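Local coordinates for protein alkyl hydroperoxide reductase/ Thiol specific antioxidant/ Mal allergen (Burkholderia ambifaria, PDB 5ENU) that probably reduces hydrogen peroxide and organic hydroperoxides through a reactive cysteine thiol, as a peroxiredoxin of the AhpC/TSA family, at residues R37-F43 with S128-A134. Sequence-based numbering, arbitrary orientation. Where two conformers were deposited one is given.
Sequences RKLVLYF and STFLIDA
Phe43 and Phe130 meet on one face of an antiparallel strand pair, their ring planes almost perpendicular (87°) and their centroids 5.7 Å apart. Phe43 CD1 comes within 3.7 Å of Phe130 CE2, so one ring brings its CD1-CE1 side to the CD2-CE2 side of the other. Phe43 carries CG beside the backbone N, anti to the carbonyl carbon (chi1 -71°), and in this position Ser128 O lies at the edge of its ring, in plane. Further along the same face, Leu39 and Ile132 lie side by side and point the same way, with Leu39 CD2 4.1 Å from Ile132 CD1. Phe109 of helix 104-109 touches both rings and Ile132, while Leu39 packs on Ile74 and Leu31; flat aromatic and branched aliphatic side chains suit this buried, apolar face.

Six backbone hydrogen bonds join the strands at Leu39-Ile132, Leu41-Phe130 and Phe43-Ser128. Strand 38-43 also pairs in parallel with strand 71-77, within the central mixed sheet of the thioredoxin fold, to which the AhpC/TSA family belongs.

On the opposite face Val40 spreads its two methyls: CG1 reaches Thr129 CG2 at 3.8 Å, while CG2 approaches Leu131 CD1. A beta-branched threonine serves two purposes here. With CG2 anti to the backbone N, its methyl packs on the valine, and OG1 (chi1 -57°) sits 3.6 Å from Tyr42 CB. This hydroxyl is hydrogen-bonded to His150 and to a water that also bonds Phe43 O, whereas the Tyr42 ring turns away from Thr129 to stack on Phe59. A second water lies within hydrogen-bonding distance of both Arg37 O and Asp133 O, bridging the two backbones past the last paired residues.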
loop_
_atom_site.group_PDB
_atom_site.type_symbol
_atom_site.label_atom_id
_atom_site.label_comp_id
_atom_site.label_asym_id
_atom_site.label_seq_id
_atom_site.Cartn_x
_atom_site.Cartn_y
_atom_site.Cartn_z
ATOM N N ARG A 37 4.591 14.445 -5.047
ATOM C CA ARG A 37 4.827 13.201 -5.763
ATOM C C ARG A 37 3.541 12.396 -5.773
ATOM O O ARG A 37 2.717 12.503 -4.862
ATOM C CB ARG A 37 5.889 12.333 -5.062
ATOM C CG ARG A 37 7.321 12.822 -5.212
ATOM C CD ARG A 37 8.304 11.913 -4.483
ATOM N NE ARG A 37 8.265 12.099 -3.038
ATOM C CZ ARG A 37 8.905 11.323 -2.167
ATOM N NH1 ARG A 37 9.632 10.303 -2.598
ATOM N NH2 ARG A 37 8.816 11.564 -0.866
ATOM N N LYS A 38 3.365 11.598 -6.816
ATOM C CA LYS A 38 2.312 10.598 -6.773
ATOM C C LYS A 38 2.730 9.488 -5.816
ATOM O O LYS A 38 3.919 9.188 -5.660
ATOM C CB LYS A 38 2.109 10.023 -8.174
ATOM C CG LYS A 38 1.810 11.101 -9.259
ATOM C CD LYS A 38 2.076 10.558 -10.664
ATOM C CE LYS A 38 2.030 11.645 -11.716
ATOM N NZ LYS A 38 2.293 11.124 -13.089
ATOM N N LEU A 39 1.741 8.890 -5.161
ATOM C CA LEU A 39 1.965 7.796 -4.217
ATOM C C LEU A 39 1.091 6.610 -4.602
ATOM O O LEU A 39 -0.139 6.735 -4.669
ATOM C CB LEU A 39 1.659 8.226 -2.782
ATOM C CG LEU A 39 1.652 7.085 -1.758
ATOM C CD1 LEU A 39 3.032 6.427 -1.687
ATOM C CD2 LEU A 39 1.235 7.578 -0.389
ATOM N N VAL A 40 1.729 5.475 -4.865
ATOM C CA VAL A 40 1.055 4.191 -4.965
ATOM C C VAL A 40 1.195 3.549 -3.591
ATOM O O VAL A 40 2.303 3.160 -3.193
ATOM C CB VAL A 40 1.684 3.307 -6.053
ATOM C CG1 VAL A 40 1.081 1.896 -6.013
ATOM C CG2 VAL A 40 1.530 3.949 -7.432
ATOM N N LEU A 41 0.094 3.463 -2.853
ATOM C CA LEU A 41 0.083 2.847 -1.533
ATOM C C LEU A 41 -0.606 1.500 -1.713
ATOM O O LEU A 41 -1.812 1.459 -1.976
ATOM C CB LEU A 41 -0.688 3.736 -0.564
ATOM C CG LEU A 41 -0.600 3.349 0.909
ATOM C CD1 LEU A 41 0.842 3.519 1.409
ATOM C CD2 LEU A 41 -1.589 4.180 1.751
ATOM N N TYR A 42 0.149 0.410 -1.634
ATOM C CA TYR A 42 -0.411 -0.910 -1.914
ATOM C C TYR A 42 -0.448 -1.739 -0.636
ATOM O O TYR A 42 0.582 -1.891 0.038
ATOM C CB TYR A 42 0.276 -1.640 -3.089
ATOM C CG TYR A 42 1.564 -2.407 -2.826
ATOM C CD1 TYR A 42 2.820 -1.800 -2.960
ATOM C CD2 TYR A 42 1.525 -3.769 -2.512
ATOM C CE1 TYR A 42 3.996 -2.514 -2.748
ATOM C CE2 TYR A 42 2.704 -4.496 -2.306
ATOM C CZ TYR A 42 3.932 -3.851 -2.401
ATOM O OH TYR A 42 5.120 -4.537 -2.217
ATOM N N PHE A 43 -1.638 -2.247 -0.305
ATOM C CA PHE A 43 -1.838 -3.101 0.863
ATOM C C PHE A 43 -1.798 -4.554 0.425
ATOM O O PHE A 43 -2.437 -4.924 -0.580
ATOM C CB PHE A 43 -3.205 -2.830 1.502
ATOM C CG PHE A 43 -3.309 -1.493 2.196
ATOM C CD1 PHE A 43 -3.461 -0.328 1.473
ATOM C CD2 PHE A 43 -3.259 -1.418 3.590
ATOM C CE1 PHE A 43 -3.561 0.895 2.120
ATOM C CE2 PHE A 43 -3.358 -0.190 4.257
ATOM C CZ PHE A 43 -3.502 0.970 3.508
ATOM N N SER A 128 -5.349 -4.585 -1.834
ATOM C CA SER A 128 -5.946 -3.372 -2.376
ATOM C C SER A 128 -4.835 -2.361 -2.612
ATOM O O SER A 128 -3.846 -2.328 -1.867
ATOM C CB SER A 128 -6.962 -2.749 -1.403
ATOM O OG SER A 128 -7.949 -3.683 -1.022
ATOM N N THR A 129 -5.035 -1.493 -3.606
ATOM C CA THR A 129 -4.056 -0.464 -3.962
ATOM C C THR A 129 -4.757 0.865 -4.146
ATOM O O THR A 129 -5.911 0.911 -4.577
ATOM C CB THR A 129 -3.306 -0.866 -5.219
ATOM O OG1 THR A 129 -2.694 -2.130 -4.978
ATOM C CG2 THR A 129 -2.248 0.166 -5.630
ATOM N N PHE A 130 -4.046 1.940 -3.808
ATOM C CA PHE A 130 -4.574 3.296 -3.855
ATOM C C PHE A 130 -3.566 4.201 -4.540
ATOM O O PHE A 130 -2.377 4.166 -4.214
ATOM C CB PHE A 130 -4.845 3.763 -2.429
ATOM C CG PHE A 130 -5.836 2.885 -1.727
ATOM C CD1 PHE A 130 -7.208 3.116 -1.868
ATOM C CD2 PHE A 130 -5.415 1.772 -0.994
ATOM C CE1 PHE A 130 -8.135 2.269 -1.255
ATOM C CE2 PHE A 130 -6.350 0.928 -0.396
ATOM C CZ PHE A 130 -7.702 1.190 -0.521
ATOM N N LEU A 131 -4.027 4.947 -5.528
ATOM C CA LEU A 131 -3.212 5.916 -6.244
ATOM C C LEU A 131 -3.616 7.300 -5.764
ATOM O O LEU A 131 -4.754 7.735 -5.984
ATOM C CB LEU A 131 -3.382 5.780 -7.755
ATOM C CG LEU A 131 -2.723 6.864 -8.606
ATOM C CD1 LEU A 131 -1.244 6.980 -8.273
ATOM C CD2 LEU A 131 -2.913 6.561 -10.087
ATOM N N ILE A 132 -2.687 7.970 -5.091
ATOM C CA ILE A 132 -2.885 9.293 -4.516
ATOM C C ILE A 132 -2.007 10.250 -5.311
ATOM O O ILE A 132 -0.834 9.948 -5.563
ATOM C CB ILE A 132 -2.506 9.276 -3.023
ATOM C CG1 ILE A 132 -3.385 8.281 -2.250
ATOM C CG2 ILE A 132 -2.566 10.680 -2.429
ATOM C CD1 ILE A 132 -2.829 7.898 -0.900
ATOM N N ASP A 133 -2.563 11.383 -5.736
ATOM C CA ASP A 133 -1.784 12.292 -6.575
ATOM C C ASP A 133 -0.876 13.202 -5.748
ATOM O O ASP A 133 -0.832 13.143 -4.512
ATOM C CB ASP A 133 -2.666 13.033 -7.586
ATOM C CG ASP A 133 -3.598 14.059 -6.953
ATOM O OD1 ASP A 133 -3.430 14.434 -5.764
ATOM O OD2 ASP A 133 -4.492 14.542 -7.695
ATOM N N ALA A 134 -0.121 14.051 -6.456
ATOM C CA ALA A 134 0.818 14.969 -5.809
ATOM C C ALA A 134 0.117 15.968 -4.898
ATOM O O ALA A 134 0.781 16.592 -4.058
ATOM C CB ALA A 134 1.628 15.708 -6.873
HETATM O O HOH W 1 1.116 12.957 -2.413
HETATM O O HOH W 2 -2.144 -4.400 -3.432
#